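Local coordinates for protein fibrinogen alpha subunit (Gallus gallus, PDB 1M1J) that is probably cleaved by thrombin and then polymerizes with the fibrinogen beta and gamma chains into the insoluble fibrin matrix of blood clots, at residues D[73-76]-D[77-80]; D[89-92]-D[93-97]; D[117-120]-D[121-125]; D[179-182]-D[183-187]. One frame throughout, in Å; residues are numbered along the deposited sequence.

Contact 1. Residues D[73-76]-D[77-80]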
ATOM      1  N   GLN D  73      15.529  22.158  24.919  1.00104.55           N
ATOM      2  CA  GLN D  73      15.832  23.567  25.092  1.00 98.99           C
ATOM      3  C   GLN D  73      15.365  23.992  26.476  1.00 97.44           C
ATOM      4  O   GLN D  73      15.904  24.932  27.053  1.00100.32           O
ATOM      5  CB  GLN D  73      15.149  24.405  24.010  1.00 98.18           C
ATOM      6  CG  GLN D  73      15.295  25.909  24.207  1.00 95.45           C
ATOM      7  CD  GLN D  73      15.194  26.680  22.903  1.00 97.73           C
ATOM      8  OE1 GLN D  73      15.005  27.899  22.902  1.00 99.53           O
ATOM      9  NE2 GLN D  73      15.336  25.975  21.786  1.00 90.25           N
ATOM     10  N   LEU D  74      14.357  23.302  27.008  1.00 90.64           N
ATOM     11  CA  LEU D  74      13.875  23.616  28.347  1.00 88.57           C
ATOM     12  C   LEU D  74      15.084  23.417  29.239  1.00 92.60           C
ATOM     13  O   LEU D  74      15.434  24.279  30.042  1.00 99.29           O
ATOM     14  CB  LEU D  74      12.775  22.652  28.796  1.00 84.30           C
ATOM     15  CG  LEU D  74      12.390  22.797  30.277  1.00 76.09           C
ATOM     16  CD1 LEU D  74      11.552  24.049  30.462  1.00 77.24           C
ATOM     17  CD2 LEU D  74      11.623  21.574  30.750  1.00 66.74           C
ATOM     18  N   ALA D  75      15.719  22.263  29.080  1.00 95.29           N
ATOM     19  CA  ALA D  75      16.902  21.930  29.853  1.00 97.11           C
ATOM     20  C   ALA D  75      18.035  22.858  29.433  1.00 98.05           C
ATOM     21  O   ALA D  75      18.769  23.378  30.275  1.00100.74           O
ATOM     22  CB  ALA D  75      17.291  20.478  29.615  1.00 95.89           C
ATOM     23  N   ASP D  76      18.157  23.073  28.126  1.00 94.23           N
ATOM     24  CA  ASP D  76      19.196  23.931  27.563  1.00 94.74           C
ATOM     25  C   ASP D  76      19.006  25.386  28.000  1.00 93.58           C
ATOM     26  O   ASP D  76      19.697  26.284  27.517  1.00 91.64           O
ATOM     27  CB  ASP D  76      19.158  23.835  26.031  1.00101.94           C
ATOM     28  CG  ASP D  76      20.447  24.307  25.375  1.00105.77           C
ATOM     29  OD1 ASP D  76      20.820  25.487  25.554  1.00106.02           O
ATOM     30  OD2 ASP D  76      21.085  23.491  24.672  1.00101.77           O
ATOM     31  N   SER D  77      18.073  25.614  28.919  1.00 92.32           N
ATOM     32  CA  SER D  77      17.797  26.962  29.401  1.00 91.24           C
ATOM     33  C   SER D  77      17.388  27.008  30.872  1.00 92.69           C
ATOM     34  O   SER D  77      17.293  28.088  31.455  1.00 96.54           O
ATOM     35  CB  SER D  77      16.706  27.608  28.541  1.00 89.73           C
ATOM     36  OG  SER D  77      16.415  28.924  28.980  1.00 86.60           O
ATOM     37  N   GLN D  78      17.127  25.850  31.471  1.00 95.23           N
ATOM     38  CA  GLN D  78      16.758  25.810  32.883  1.00 99.08           C
ATOM     39  C   GLN D  78      18.010  25.513  33.697  1.00103.00           C
ATOM     40  O   GLN D  78      17.981  25.482  34.930  1.00102.46           O
ATOM     41  CB  GLN D  78      15.683  24.750  33.147  1.00 98.96           C
ATOM     42  CG  GLN D  78      16.028  23.352  32.683  1.00 99.33           C
ATOM     43  CD  GLN D  78      14.876  22.382  32.880  1.00101.81           C
ATOM     44  OE1 GLN D  78      14.890  21.269  32.352  1.00102.54           O
ATOM     45  NE2 GLN D  78      13.871  22.801  33.648  1.00 96.07           N
ATOM     46  N   ASN D  79      19.109  25.293  32.980  1.00103.77           N
ATOM     47  CA  ASN D  79      20.406  25.029  33.587  1.00104.53           C
ATOM     48  C   ASN D  79      21.205  26.304  33.343  1.00105.69           C
ATOM     49  O   ASN D  79      22.189  26.585  34.031  1.00105.62           O
ATOM     50  CB  ASN D  79      21.098  23.846  32.902  1.00100.61           C
ATOM     51  CG  ASN D  79      21.968  24.275  31.725  1.00104.33           C
ATOM     52  OD1 ASN D  79      21.532  25.027  30.849  1.00100.44           O
ATOM     53  ND2 ASN D  79      23.207  23.792  31.700  1.00104.34           N
ATOM     54  N   LYS D  80      20.771  27.068  32.341  1.00101.14           N
ATOM     55  CA  LYS D  80      21.419  28.323  31.997  1.00 98.13           C
ATOM     56  C   LYS D  80      20.869  29.367  32.961  1.00 96.29           C
ATOM     57  O   LYS D  80      21.238  30.540  32.921  1.00 97.48           O
ATOM     58  CB  LYS D  80      21.105  28.710  30.551  1.00 98.38           C
ATOM     59  CG  LYS D  80      22.161  29.599  29.933  1.00 98.64           C
ATOM     60  CD  LYS D  80      23.523  28.916  29.980  1.00104.52           C
ATOM     61  CE  LYS D  80      24.633  29.845  29.511  1.00109.70           C
ATOM     62  NZ  LYS D  80      24.438  30.290  28.103  1.00105.82           N
TER

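Contact 2. Residues D[89-92]-D[93-97]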
ATOM      1  N   VAL D  89      24.782  34.946  42.926  1.00 79.76           N
ATOM      2  CA  VAL D  89      25.021  34.760  44.352  1.00 82.00           C
ATOM      3  C   VAL D  89      26.484  35.069  44.680  1.00 82.52           C
ATOM      4  O   VAL D  89      26.802  35.540  45.775  1.00 77.16           O
ATOM      5  CB  VAL D  89      24.681  33.318  44.790  1.00 79.52           C
ATOM      6  CG1 VAL D  89      25.102  33.092  46.235  1.00 67.77           C
ATOM      7  CG2 VAL D  89      23.187  33.083  44.645  1.00 77.83           C
ATOM      8  N   GLU D  90      27.367  34.813  43.718  1.00 84.30           N
ATOM      9  CA  GLU D  90      28.790  35.076  43.894  1.00 83.61           C
ATOM     10  C   GLU D  90      29.041  36.569  44.049  1.00 85.51           C
ATOM     11  O   GLU D  90      29.655  37.006  45.024  1.00 93.36           O
ATOM     12  CB  GLU D  90      29.588  34.555  42.697  1.00 79.42           C
ATOM     13  CG  GLU D  90      29.473  33.059  42.476  1.00 88.11           C
ATOM     14  CD  GLU D  90      30.481  32.542  41.466  1.00 96.11           C
ATOM     15  OE1 GLU D  90      30.553  33.101  40.348  1.00 97.23           O
ATOM     16  OE2 GLU D  90      31.198  31.571  41.794  1.00 94.32           O
ATOM     17  N   THR D  91      28.569  37.349  43.084  1.00 81.02           N
ATOM     18  CA  THR D  91      28.747  38.790  43.132  1.00 82.32           C
ATOM     19  C   THR D  91      27.947  39.377  44.296  1.00 82.81           C
ATOM     20  O   THR D  91      28.284  40.441  44.814  1.00 81.91           O
ATOM     21  CB  THR D  91      28.320  39.443  41.806  1.00 85.93           C
ATOM     22  OG1 THR D  91      29.099  38.894  40.733  1.00 83.78           O
ATOM     23  CG2 THR D  91      28.549  40.942  41.858  1.00 90.89           C
ATOM     24  N   ILE D  92      26.894  38.676  44.709  1.00 82.49           N
ATOM     25  CA  ILE D  92      26.068  39.110  45.837  1.00 82.47           C
ATOM     26  C   ILE D  92      26.837  38.845  47.133  1.00 83.69           C
ATOM     27  O   ILE D  92      26.536  39.417  48.183  1.00 85.28           O
ATOM     28  CB  ILE D  92      24.712  38.344  45.870  1.00 86.21           C
ATOM     29  CG1 ILE D  92      23.795  38.877  44.771  1.00 86.72           C
ATOM     30  CG2 ILE D  92      24.030  38.493  47.227  1.00 70.94           C
ATOM     31  CD1 ILE D  92      23.437  40.339  44.933  1.00 88.91           C
ATOM     32  N   ASN D  93      27.835  37.970  47.044  1.00 82.73           N
ATOM     33  CA  ASN D  93      28.669  37.621  48.187  1.00 75.90           C
ATOM     34  C   ASN D  93      29.928  38.487  48.238  1.00 73.48           C
ATOM     35  O   ASN D  93      30.443  38.779  49.320  1.00 69.06           O
ATOM     36  CB  ASN D  93      29.035  36.142  48.123  1.00 75.37           C
ATOM     37  CG  ASN D  93      27.926  35.253  48.641  1.00 80.73           C
ATOM     38  OD1 ASN D  93      27.944  34.040  48.438  1.00 77.73           O
ATOM     39  ND2 ASN D  93      26.954  35.854  49.332  1.00 75.02           N
ATOM     40  N   ILE D  94      30.419  38.885  47.068  1.00 61.14           N
ATOM     41  CA  ILE D  94      31.585  39.754  46.986  1.00 62.79           C
ATOM     42  C   ILE D  94      31.186  41.158  47.440  1.00 72.44           C
ATOM     43  O   ILE D  94      31.823  41.754  48.308  1.00 77.86           O
ATOM     44  CB  ILE D  94      32.123  39.862  45.541  1.00 54.73           C
ATOM     45  CG1 ILE D  94      32.963  38.634  45.205  1.00 47.61           C
ATOM     46  CG2 ILE D  94      32.939  41.151  45.373  1.00 45.61           C
ATOM     47  CD1 ILE D  94      33.762  38.774  43.920  1.00 53.08           C
ATOM     48  N   LEU D  95      30.120  41.678  46.840  1.00 77.01           N
ATOM     49  CA  LEU D  95      29.631  43.013  47.153  1.00 75.21           C
ATOM     50  C   LEU D  95      28.992  43.157  48.534  1.00 77.39           C
ATOM     51  O   LEU D  95      29.113  44.206  49.166  1.00 77.91           O
ATOM     52  CB  LEU D  95      28.652  43.466  46.062  1.00 69.32           C
ATOM     53  CG  LEU D  95      29.262  44.101  44.800  1.00 74.55           C
ATOM     54  CD1 LEU D  95      30.498  43.336  44.327  1.00 68.44           C
ATOM     55  CD2 LEU D  95      28.201  44.143  43.709  1.00 71.10           C
ATOM     56  N   LYS D  96      28.323  42.111  49.008  1.00 79.46           N
ATOM     57  CA  LYS D  96      27.668  42.153  50.313  1.00 84.32           C
ATOM     58  C   LYS D  96      28.516  42.872  51.371  1.00 86.09           C
ATOM     59  O   LYS D  96      28.040  43.796  52.026  1.00 81.97           O
ATOM     60  CB  LYS D  96      27.333  40.729  50.775  1.00 91.27           C
ATOM     61  CG  LYS D  96      26.585  40.631  52.099  1.00 92.54           C
ATOM     62  CD  LYS D  96      25.229  41.321  52.040  1.00 99.88           C
ATOM     63  CE  LYS D  96      24.301  40.805  53.136  1.00 99.31           C
ATOM     64  NZ  LYS D  96      24.914  40.886  54.492  1.00 99.00           N
ATOM     65  N   PRO D  97      29.781  42.456  51.555  1.00 88.04           N
ATOM     66  CA  PRO D  97      30.649  43.101  52.547  1.00 87.04           C
ATOM     67  C   PRO D  97      31.179  44.460  52.083  1.00 86.68           C
ATOM     68  O   PRO D  97      31.147  45.437  52.832  1.00 86.04           O
ATOM     69  CB  PRO D  97      31.779  42.088  52.732  1.00 83.90           C
ATOM     70  CG  PRO D  97      31.146  40.787  52.367  1.00 87.98           C
ATOM     71  CD  PRO D  97      30.362  41.170  51.140  1.00 88.77           C
TER

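Contact 3. Residues D[117-120]-D[121-125]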
ATOM      1  N   ARG D 117      33.588  69.280  64.891  1.00100.44           N
ATOM      2  CA  ARG D 117      32.765  70.480  64.790  1.00 99.98           C
ATOM      3  C   ARG D 117      32.600  71.112  66.173  1.00102.45           C
ATOM      4  O   ARG D 117      32.768  72.321  66.339  1.00100.64           O
ATOM      5  CB  ARG D 117      31.383  70.144  64.222  1.00 94.19           C
ATOM      6  CG  ARG D 117      30.439  71.336  64.210  1.00 90.97           C
ATOM      7  CD  ARG D 117      28.995  70.938  63.951  1.00 89.32           C
ATOM      8  NE  ARG D 117      28.087  72.072  64.123  1.00 90.12           N
ATOM      9  CZ  ARG D 117      28.126  73.184  63.392  1.00 92.61           C
ATOM     10  NH1 ARG D 117      29.031  73.319  62.430  1.00 94.84           N
ATOM     11  NH2 ARG D 117      27.261  74.164  63.623  1.00 80.79           N
ATOM     12  N   ARG D 118      32.274  70.281  67.161  1.00102.77           N
ATOM     13  CA  ARG D 118      32.076  70.741  68.530  1.00105.08           C
ATOM     14  C   ARG D 118      33.298  71.448  69.104  1.00105.79           C
ATOM     15  O   ARG D 118      33.175  72.268  70.014  1.00109.28           O
ATOM     16  CB  ARG D 118      31.685  69.564  69.428  1.00107.62           C
ATOM     17  CG  ARG D 118      30.319  68.999  69.096  1.00114.28           C
ATOM     18  CD  ARG D 118      29.241  70.052  69.305  1.00119.16           C
ATOM     19  NE  ARG D 118      28.115  69.897  68.385  1.00127.98           N
ATOM     20  CZ  ARG D 118      27.322  68.832  68.327  1.00126.91           C
ATOM     21  NH1 ARG D 118      27.522  67.804  69.142  1.00128.25           N
ATOM     22  NH2 ARG D 118      26.324  68.796  67.453  1.00120.57           N
ATOM     23  N   ARG D 119      34.477  71.132  68.581  1.00102.59           N
ATOM     24  CA  ARG D 119      35.689  71.777  69.061  1.00 99.83           C
ATOM     25  C   ARG D 119      36.049  72.968  68.180  1.00 95.43           C
ATOM     26  O   ARG D 119      36.690  73.909  68.641  1.00 99.17           O
ATOM     27  CB  ARG D 119      36.848  70.780  69.124  1.00101.40           C
ATOM     28  CG  ARG D 119      36.654  69.690  70.176  1.00109.31           C
ATOM     29  CD  ARG D 119      37.950  69.385  70.928  1.00118.97           C
ATOM     30  NE  ARG D 119      38.399  70.519  71.739  1.00121.60           N
ATOM     31  CZ  ARG D 119      39.511  70.528  72.471  1.00119.41           C
ATOM     32  NH1 ARG D 119      40.300  69.462  72.500  1.00119.39           N
ATOM     33  NH2 ARG D 119      39.836  71.606  73.177  1.00107.73           N
ATOM     34  N   ILE D 120      35.634  72.932  66.917  1.00 86.98           N
ATOM     35  CA  ILE D 120      35.898  74.045  66.011  1.00 82.56           C
ATOM     36  C   ILE D 120      34.965  75.186  66.405  1.00 83.46           C
ATOM     37  O   ILE D 120      35.242  76.354  66.139  1.00 85.63           O
ATOM     38  CB  ILE D 120      35.606  73.680  64.543  1.00 78.62           C
ATOM     39  CG1 ILE D 120      36.552  72.575  64.071  1.00 81.29           C
ATOM     40  CG2 ILE D 120      35.775  74.916  63.661  1.00 80.14           C
ATOM     41  CD1 ILE D 120      38.002  72.995  63.982  1.00 79.39           C
ATOM     42  N   VAL D 121      33.853  74.831  67.037  1.00 83.86           N
ATOM     43  CA  VAL D 121      32.876  75.814  67.482  1.00 87.00           C
ATOM     44  C   VAL D 121      33.345  76.451  68.778  1.00 90.17           C
ATOM     45  O   VAL D 121      33.393  77.674  68.897  1.00 93.21           O
ATOM     46  CB  VAL D 121      31.490  75.164  67.712  1.00 89.06           C
ATOM     47  CG1 VAL D 121      30.627  76.050  68.610  1.00 82.32           C
ATOM     48  CG2 VAL D 121      30.800  74.948  66.375  1.00 86.36           C
ATOM     49  N   THR D 122      33.693  75.614  69.747  1.00 92.42           N
ATOM     50  CA  THR D 122      34.154  76.100  71.037  1.00 94.28           C
ATOM     51  C   THR D 122      35.434  76.932  70.914  1.00 93.32           C
ATOM     52  O   THR D 122      35.591  77.936  71.611  1.00 95.36           O
ATOM     53  CB  THR D 122      34.387  74.923  72.017  1.00 97.62           C
ATOM     54  OG1 THR D 122      33.156  74.211  72.202  1.00 94.48           O
ATOM     55  CG2 THR D 122      34.876  75.433  73.372  1.00 91.11           C
ATOM     56  N   LEU D 123      36.344  76.535  70.028  1.00 86.54           N
ATOM     57  CA  LEU D 123      37.583  77.289  69.868  1.00 83.92           C
ATOM     58  C   LEU D 123      37.339  78.590  69.123  1.00 87.16           C
ATOM     59  O   LEU D 123      37.837  79.642  69.527  1.00 93.02           O
ATOM     60  CB  LEU D 123      38.640  76.474  69.124  1.00 75.19           C
ATOM     61  CG  LEU D 123      39.981  76.424  69.862  1.00 70.51           C
ATOM     62  CD1 LEU D 123      39.844  75.501  71.067  1.00 67.75           C
ATOM     63  CD2 LEU D 123      41.083  75.917  68.947  1.00 75.05           C
ATOM     64  N   LYS D 124      36.577  78.521  68.036  1.00 84.47           N
ATOM     65  CA  LYS D 124      36.276  79.715  67.257  1.00 83.39           C
ATOM     66  C   LYS D 124      35.493  80.703  68.116  1.00 84.25           C
ATOM     67  O   LYS D 124      35.586  81.913  67.925  1.00 84.13           O
ATOM     68  CB  LYS D 124      35.449  79.366  66.020  1.00 81.88           C
ATOM     69  CG  LYS D 124      35.089  80.586  65.205  1.00 86.33           C
ATOM     70  CD  LYS D 124      34.115  80.270  64.101  1.00 86.64           C
ATOM     71  CE  LYS D 124      33.743  81.538  63.351  1.00 90.13           C
ATOM     72  NZ  LYS D 124      32.794  81.269  62.242  1.00 90.83           N
ATOM     73  N   GLN D 125      34.721  80.170  69.056  1.00 85.10           N
ATOM     74  CA  GLN D 125      33.918  80.986  69.958  1.00 86.38           C
ATOM     75  C   GLN D 125      34.849  81.778  70.861  1.00 87.66           C
ATOM     76  O   GLN D 125      34.785  83.007  70.918  1.00 89.98           O
ATOM     77  CB  GLN D 125      33.028  80.093  70.826  1.00 96.78           C
ATOM     78  CG  GLN D 125      31.940  80.840  71.573  1.00110.47           C
ATOM     79  CD  GLN D 125      30.811  81.272  70.657  1.00120.93           C
ATOM     80  OE1 GLN D 125      30.064  80.439  70.138  1.00122.45           O
ATOM     81  NE2 GLN D 125      30.684  82.580  70.448  1.00123.25           N
TER

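Contact 4. Residues D[179-182]-D[183-187]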
ATOM      1  N   TYR D 179      54.749 110.587  71.491  1.00 70.08           N
ATOM      2  CA  TYR D 179      53.398 110.206  71.124  1.00 69.70           C
ATOM      3  C   TYR D 179      53.200 109.742  69.697  1.00 74.32           C
ATOM      4  O   TYR D 179      52.447 108.799  69.459  1.00 74.84           O
ATOM      5  CB  TYR D 179      52.446 111.346  71.439  1.00 65.81           C
ATOM      6  CG  TYR D 179      52.179 111.442  72.912  1.00 69.75           C
ATOM      7  CD1 TYR D 179      51.350 110.517  73.542  1.00 73.37           C
ATOM      8  CD2 TYR D 179      52.792 112.421  73.688  1.00 63.92           C
ATOM      9  CE1 TYR D 179      51.136 110.563  74.914  1.00 84.08           C
ATOM     10  CE2 TYR D 179      52.588 112.478  75.059  1.00 75.67           C
ATOM     11  CZ  TYR D 179      51.759 111.547  75.669  1.00 85.19           C
ATOM     12  OH  TYR D 179      51.552 111.595  77.030  1.00 82.45           O
ATOM     13  N   ASP D 180      53.860 110.381  68.737  1.00 82.61           N
ATOM     14  CA  ASP D 180      53.685 109.959  67.352  1.00 89.47           C
ATOM     15  C   ASP D 180      54.295 108.576  67.130  1.00 89.75           C
ATOM     16  O   ASP D 180      53.927 107.861  66.193  1.00 90.14           O
ATOM     17  CB  ASP D 180      54.285 110.984  66.377  1.00 91.54           C
ATOM     18  CG  ASP D 180      55.771 111.180  66.566  1.00 96.31           C
ATOM     19  OD1 ASP D 180      56.521 110.179  66.526  1.00 98.21           O
ATOM     20  OD2 ASP D 180      56.187 112.345  66.742  1.00100.05           O
ATOM     21  N   ASN D 181      55.220 108.199  68.006  1.00 86.54           N
ATOM     22  CA  ASN D 181      55.855 106.895  67.913  1.00 84.25           C
ATOM     23  C   ASN D 181      54.897 105.866  68.516  1.00 82.58           C
ATOM     24  O   ASN D 181      54.821 104.719  68.069  1.00 79.30           O
ATOM     25  CB  ASN D 181      57.182 106.906  68.669  1.00 89.64           C
ATOM     26  CG  ASN D 181      58.038 105.697  68.358  1.00 98.60           C
ATOM     27  OD1 ASN D 181      59.201 105.631  68.750  1.00108.04           O
ATOM     28  ND2 ASN D 181      57.465 104.730  67.649  1.00103.87           N
ATOM     29  N   ILE D 182      54.161 106.286  69.540  1.00 79.68           N
ATOM     30  CA  ILE D 182      53.189 105.414  70.177  1.00 71.28           C
ATOM     31  C   ILE D 182      52.062 105.212  69.186  1.00 75.58           C
ATOM     32  O   ILE D 182      51.635 104.087  68.936  1.00 78.19           O
ATOM     33  CB  ILE D 182      52.584 106.051  71.438  1.00 67.08           C
ATOM     34  CG1 ILE D 182      53.663 106.238  72.497  1.00 59.31           C
ATOM     35  CG2 ILE D 182      51.445 105.196  71.953  1.00 60.49           C
ATOM     36  CD1 ILE D 182      54.451 104.987  72.776  1.00 73.82           C
ATOM     37  N   GLN D 183      51.583 106.318  68.623  1.00 76.16           N
ATOM     38  CA  GLN D 183      50.496 106.273  67.657  1.00 72.59           C
ATOM     39  C   GLN D 183      50.905 105.445  66.447  1.00 72.89           C
ATOM     40  O   GLN D 183      50.059 104.940  65.708  1.00 78.26           O
ATOM     41  CB  GLN D 183      50.110 107.685  67.222  1.00 67.91           C
ATOM     42  CG  GLN D 183      48.792 107.745  66.471  1.00 66.34           C
ATOM     43  CD  GLN D 183      47.616 107.236  67.299  1.00 74.90           C
ATOM     44  OE1 GLN D 183      47.136 107.913  68.219  1.00 63.66           O
ATOM     45  NE2 GLN D 183      47.151 106.030  66.979  1.00 66.95           N
ATOM     46  N   LYS D 184      52.209 105.306  66.247  1.00 65.00           N
ATOM     47  CA  LYS D 184      52.707 104.517  65.139  1.00 70.75           C
ATOM     48  C   LYS D 184      52.339 103.060  65.422  1.00 78.34           C
ATOM     49  O   LYS D 184      51.870 102.344  64.538  1.00 84.10           O
ATOM     50  CB  LYS D 184      54.221 104.670  65.026  1.00 73.70           C
ATOM     51  CG  LYS D 184      54.778 104.370  63.648  1.00 75.43           C
ATOM     52  CD  LYS D 184      56.265 104.701  63.571  1.00 81.41           C
ATOM     53  CE  LYS D 184      56.552 106.138  64.012  1.00 85.64           C
ATOM     54  NZ  LYS D 184      55.737 107.144  63.268  1.00 83.13           N
ATOM     55  N   HIS D 185      52.542 102.632  66.666  1.00 80.03           N
ATOM     56  CA  HIS D 185      52.216 101.267  67.070  1.00 73.70           C
ATOM     57  C   HIS D 185      50.717 100.993  67.038  1.00 71.37           C
ATOM     58  O   HIS D 185      50.286  99.987  66.486  1.00 73.64           O
ATOM     59  CB  HIS D 185      52.737 100.978  68.477  1.00 77.62           C
ATOM     60  CG  HIS D 185      54.221 100.806  68.551  1.00 82.99           C
ATOM     61  ND1 HIS D 185      54.917  99.985  67.691  1.00 86.19           N
ATOM     62  CD2 HIS D 185      55.137 101.319  69.406  1.00 83.14           C
ATOM     63  CE1 HIS D 185      56.198  99.999  68.013  1.00 86.51           C
ATOM     64  NE2 HIS D 185      56.357 100.800  69.051  1.00 88.27           N
ATOM     65  N   LEU D 186      49.926 101.878  67.639  1.00 71.18           N
ATOM     66  CA  LEU D 186      48.475 101.704  67.663  1.00 70.55           C
ATOM     67  C   LEU D 186      47.916 101.401  66.277  1.00 74.18           C
ATOM     68  O   LEU D 186      47.045 100.541  66.126  1.00 75.81           O
ATOM     69  CB  LEU D 186      47.785 102.952  68.221  1.00 66.03           C
ATOM     70  CG  LEU D 186      47.742 103.153  69.735  1.00 57.56           C
ATOM     71  CD1 LEU D 186      46.895 102.076  70.392  1.00 53.09           C
ATOM     72  CD2 LEU D 186      49.150 103.127  70.270  1.00 74.74           C
ATOM     73  N   THR D 187      48.413 102.107  65.267  1.00 72.60           N
ATOM     74  CA  THR D 187      47.943 101.888  63.903  1.00 79.62           C
ATOM     75  C   THR D 187      48.478 100.557  63.387  1.00 79.04           C
ATOM     76  O   THR D 187      47.764  99.793  62.733  1.00 78.27           O
ATOM     77  CB  THR D 187      48.403 103.025  62.958  1.00 84.02           C
ATOM     78  OG1 THR D 187      49.833 103.113  62.968  1.00 78.24           O
ATOM     79  CG2 THR D 187      47.804 104.359  63.395  1.00 78.89           C
TER

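Contact 1. Residues D[73-76]-D[77-80]
Leu74 and Gln78 meet across the short helical turn at residues 75-78, part of the coiled-coil rod of fibrinogen, and their side chains cross at a slant. The amide of Gln78 lies against the branched end of Leu74: Gln78 OE1 is 3.6 Å from Leu74 CG, and Gln78 NE2 is 3.9 Å from Leu74 CD2. As modelled, the reach comes from two torsions. At chi1 (55°) Gln78 CG sits between its own backbone N and carbonyl carbon, and an extended chi2 then carries the amide outward beside the leucine; the exact position of Gln78 CG is doubtful, since it crowds Leu74 O. Ala75 CB also lies 3.7 Å from Gln78 OE1, so the amide oxygen has carbon neighbours from both residues. These are van der Waals contacts of a polar group with aliphatic carbon.

Outside this pair, Leu74 packs on apolar side chains of two other chains, and Gln78 packs on an aromatic side chain of one of them. Leu74 and Gln78 thus face neighbouring chains of the bundle, as does the buried Ser77, which packs on a polar side chain of one of them. Lys80 packs on an acidic side chain of a neighbouring chain.

The backbone below the side chains is irregular. Asn79 N gives a weak bond to Ala75 O, whereas Gln78 N makes a three-residue bond to the same oxygen at 3.2 Å, with its donor well above the Ala75 carbonyl plane.

Contact 2. Residues D[89-92]-D[93-97]
The side chains of Thr91 and Leu95 run alongside each other in one direction, one turn apart on helix 82-160, the long coiled-coil helix of this chain. The apolar contact between them runs through Thr91 CG2, which approaches Leu95 CD2 to 3.7 Å. With OG1 beside the backbone N of Thr91 (chi1 -59°), the methyl CG2 is left anti to that nitrogen and meets the leucine. Both residues, together with Ile92, pack against other chains of the bundle; Ile92 also touches His219 and Phe220 from the later part of the same chain.

On another flank Val89 and Asn93 are neighbours, Val89 CG1 touching Asn93 OD1 at 3.7 Å. Among charged groups, the amine of Lys96 forms a salt bridge with Glu100.

Backbone hydrogen bonds hold the turn. Glu90 O accepts twice, from Ile94 N in its carbonyl plane and from Asn93 N above that plane. Lys96 N gives a weak bond to Ile92 O. Pro97 N has no hydrogen to offer and the helix kinks there. The straightest bond spans the Thr91/Leu95 pair, with Leu95 N 3.0 Å from Thr91 O at 164°.

Contact 3. Residues D[117-120]-D[121-125]
Thr122 grips Arg118 by its side chain: its hydroxyl OG1 donates a hydrogen bond to Arg118 O at 2.9 Å, meeting that oxygen almost end-on to the carbonyl. The torsion that places it there (chi1 -60°) turns OG1 beside the residue's own backbone N and back toward the preceding turn of helix 82-160. Thr122 N also bonds to Arg118 O, but weakly at 3.4 Å, so one carbonyl serves both groups of the threonine.

The other main-chain bonds follow the regular four-residue pattern. Val121 N donates to Arg117 O at 2.8 Å, Leu123 N to Arg119 O at 3.0 Å, and Lys124 N to Ile120 O at 3.2 Å.

Contacts between carbon and the arginine side chains are looser. Val121 CG2 lies over one face of the Arg117 guanidinium group and comes to 4.2 Å from Arg117 CG. Leu123 CD1 approaches Arg119 NH2 obliquely at 4.4 Å.

The guanidinium groups of Arg117 and Arg119 find polar partners beyond this turn. Arg117 NH1 bonds to Thr202 O, in the part of the chain that folds back along the helix, while Arg119 NH2 forms a salt bridge with an acidic side chain of another chain. Ile120 and Leu123 pack on two neighbouring chains. The division of labour implies that main chain and threonine hydroxyl hold the turn, leaving the guanidinium groups of Arg117 and Arg119 to join it to the returning chain and to a neighbouring chain.

Contact 4. Residues D[179-182]-D[183-187]
Helix 178-191 lies against the long helix 82-160 of its own chain, and Ile182 and Leu186, one turn apart, are buried along it. Their side chains run together in the same direction, with Ile182 CG2 3.5 Å from Leu186 CD2. With chi1 at -65°, CG1 of Ile182 lies beside its own N and the other branch, CG2, is turned to the leucine. Leu186 continues onto Gln138 and Ile141 of helix 82-160, and the buried Tyr179 touches Met148 and Lys149 there, its OH making a weak hydrogen bond to Glu152. Ile182 packs on a polar and Leu186 on an apolar side chain of another chain.

Asp180, Asn181, Lys184 and Thr187 form the exposed, polar face. The Asn181 amide passes the Lys184 chain at an angle, Asn181 ND2 standing 4.0 Å from Lys184 CE. Lys184 NZ ends 4.5 Å from Asp180 OD1, beyond salt-bridge range. His185, only partly exposed, packs on an apolar side chain of the other chain, and its CD2 is 3.7 Å from Asn181 O.

Gln183 N donates to Tyr179 O at 2.8 Å and Leu186 N to Ile182 O at 3.1 Å, both nearly straight. Thr187 OG1 turns back to bond to Lys184 O at 2.7 Å.

A buried stripe of Tyr179, Ile182 and Leu186 facing helix 82-160 and a neighbouring chain, with a polar outer face, makes this an amphipathic helix, consistent with the fourth strand that the returning alpha chain adds to the fibrinogen coiled coil.

In the fold
The four contacts come in series along the chain and are spread along an elongated rod, none touching another. Contact 1 lies on the short helix 75-78. Contacts 2 and 3 share the long helix 82-160, with centres about 42 Å apart, and contact 4 is on helix 178-191, which packs back on that long helix. Centres of contacts 1 and 4 are about 95 Å apart, on opposite sides of the chain's centre, whereas the centres of contacts 3 and 4 lie about 35 Å apart. The chain thus runs out along the rod and returns: its later residues touch contact 2 and bond to contact 3, as expected of an alpha chain that supplies both a primary and a fourth coiled-coil strand.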